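Local structure of extracellular haem-binding protein (Streptomyces reticuli, 3FPW) at residues D84-V88 against L178-Y182. The protein binds and degrades haem outside the cell and, as an oligomer, interacts with its cognate two-component sensor kinase. Sequence-based numbering, arbitrary orientation.
Sequences DGRHV and LDEQY
Y182 pushes its phenol between D84 and R86, and its hydroxyl is held by both. OH donates to D84 OD2 at 2.9 Å, reaching the anti lone pair; OD2 lies at the ring edge, in its plane, while the carboxylate is turned 61° from the ring. In the second bond the same oxygen is the acceptor: R86 NH1 donates an N-H to Y182 OH over 3.0 Å, rather bent at 138° and tilted out of the guanidinium plane. Giving one bond and taking one fixes the hydroxyl's rotation. R86 CB and CG both lie 4.0 Å from Y182 CE2, and the bend at chi2 (57°) carries the chain beyond CG. L178 lays CD1 over one face of the guanidinium, 3.5 Å from R86 NH2, while a bound iron(III) ion is about 3 Å from the nearest atom of the R86 side chain. Deeper in, V88 CG1 meets Y182 CD2 at 4.3 Å. D179 spends OD1 on A173 N and OD2 on a salt bridge to K119. The contact ties the loop after helix 67-83, whose end is closed by a Schellman motif at G85, to helix 176-187, with Y182 touching A80 and A81 and V88 reaching V170 of strand 163-171.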
loop_
_atom_site.group_PDB
_atom_site.type_symbol
_atom_site.label_atom_id
_atom_site.label_comp_id
_atom_site.label_asym_id
_atom_site.label_seq_id
_atom_site.Cartn_x
_atom_site.Cartn_y
_atom_site.Cartn_z
ATOM N N ASP A 84 -8.415 -34.269 -10.450
ATOM C CA ASP A 84 -9.065 -33.843 -11.688
ATOM C C ASP A 84 -8.122 -33.181 -12.671
ATOM O O ASP A 84 -8.544 -32.720 -13.730
ATOM C CB ASP A 84 -10.174 -32.852 -11.375
ATOM C CG ASP A 84 -11.311 -33.472 -10.616
ATOM O OD1 ASP A 84 -11.285 -34.705 -10.364
ATOM O OD2 ASP A 84 -12.236 -32.715 -10.280
ATOM N N GLY A 85 -6.847 -33.135 -12.334
ATOM C CA GLY A 85 -5.864 -32.485 -13.191
ATOM C C GLY A 85 -5.961 -30.972 -13.182
ATOM O O GLY A 85 -5.594 -30.320 -14.173
ATOM N N ARG A 86 -6.486 -30.410 -12.094
ATOM C CA ARG A 86 -6.584 -28.960 -11.936
ATOM C C ARG A 86 -5.440 -28.436 -11.072
ATOM O O ARG A 86 -4.852 -29.176 -10.275
ATOM C CB ARG A 86 -7.941 -28.534 -11.339
ATOM C CG ARG A 86 -8.983 -28.042 -12.360
ATOM C CD ARG A 86 -9.233 -29.111 -13.388
ATOM N NE ARG A 86 -10.147 -28.753 -14.483
ATOM C CZ ARG A 86 -11.420 -29.119 -14.528
ATOM N NH1 ARG A 86 -11.954 -29.791 -13.508
ATOM N NH2 ARG A 86 -12.173 -28.807 -15.588
ATOM N N HIS A 87 -5.135 -27.157 -11.246
ATOM C CA HIS A 87 -3.998 -26.530 -10.573
ATOM C C HIS A 87 -4.498 -25.323 -9.811
ATOM O O HIS A 87 -4.867 -24.339 -10.427
ATOM C CB HIS A 87 -3.004 -26.083 -11.646
ATOM C CG HIS A 87 -2.644 -27.183 -12.580
ATOM N ND1 HIS A 87 -1.723 -28.151 -12.256
ATOM C CD2 HIS A 87 -3.121 -27.504 -13.808
ATOM C CE1 HIS A 87 -1.627 -29.015 -13.254
ATOM N NE2 HIS A 87 -2.469 -28.646 -14.205
ATOM N N VAL A 88 -4.552 -25.412 -8.482
ATOM C CA VAL A 88 -5.267 -24.397 -7.704
ATOM C C VAL A 88 -4.415 -23.923 -6.555
ATOM O O VAL A 88 -3.453 -24.591 -6.169
ATOM C CB VAL A 88 -6.603 -24.919 -7.133
ATOM C CG1 VAL A 88 -7.528 -25.396 -8.282
ATOM C CG2 VAL A 88 -6.393 -26.031 -6.051
ATOM N N LEU A 178 -16.230 -24.800 -10.284
ATOM C CA LEU A 178 -15.276 -25.879 -10.026
ATOM C C LEU A 178 -14.422 -25.541 -8.801
ATOM O O LEU A 178 -14.209 -26.397 -7.953
ATOM C CB LEU A 178 -14.379 -26.138 -11.230
ATOM C CG LEU A 178 -15.078 -26.911 -12.337
ATOM C CD1 LEU A 178 -14.226 -26.779 -13.581
ATOM C CD2 LEU A 178 -15.216 -28.361 -11.894
ATOM N N ASP A 179 -13.930 -24.306 -8.709
ATOM C CA ASP A 179 -13.174 -23.905 -7.508
ATOM C C ASP A 179 -13.972 -24.267 -6.262
ATOM O O ASP A 179 -13.442 -24.807 -5.276
ATOM C CB ASP A 179 -12.959 -22.390 -7.442
ATOM C CG ASP A 179 -11.939 -21.867 -8.437
ATOM O OD1 ASP A 179 -10.965 -22.589 -8.751
ATOM O OD2 ASP A 179 -12.088 -20.685 -8.877
ATOM N N GLU A 180 -15.256 -23.930 -6.285
ATOM C CA GLU A 180 -16.070 -24.119 -5.093
ATOM C C GLU A 180 -16.336 -25.594 -4.800
ATOM O O GLU A 180 -16.475 -25.977 -3.641
ATOM C CB GLU A 180 -17.358 -23.294 -5.153
ATOM C CG GLU A 180 -17.805 -22.857 -3.780
ATOM C CD GLU A 180 -18.931 -21.850 -3.846
ATOM O OE1 GLU A 180 -20.104 -22.260 -3.712
ATOM O OE2 GLU A 180 -18.636 -20.660 -4.054
ATOM N N GLN A 181 -16.404 -26.420 -5.847
ATOM C CA GLN A 181 -16.425 -27.874 -5.666
ATOM C C GLN A 181 -15.223 -28.326 -4.844
ATOM O O GLN A 181 -15.358 -29.113 -3.907
ATOM C CB GLN A 181 -16.412 -28.573 -7.028
ATOM C CG GLN A 181 -16.458 -30.101 -7.007
ATOM C CD GLN A 181 -16.581 -30.691 -8.419
ATOM O OE1 GLN A 181 -15.644 -31.300 -8.932
ATOM N NE2 GLN A 181 -17.726 -30.481 -9.052
ATOM N N TYR A 182 -14.040 -27.840 -5.192
ATOM C CA TYR A 182 -12.849 -28.286 -4.466
ATOM C C TYR A 182 -12.802 -27.715 -3.047
ATOM O O TYR A 182 -12.328 -28.383 -2.117
ATOM C CB TYR A 182 -11.584 -27.905 -5.229
ATOM C CG TYR A 182 -11.583 -28.436 -6.648
ATOM C CD1 TYR A 182 -11.979 -29.738 -6.916
ATOM C CD2 TYR A 182 -11.155 -27.655 -7.697
ATOM C CE1 TYR A 182 -11.980 -30.234 -8.201
ATOM C CE2 TYR A 182 -11.150 -28.130 -8.986
ATOM C CZ TYR A 182 -11.561 -29.431 -9.232
ATOM O OH TYR A 182 -11.559 -29.936 -10.519
#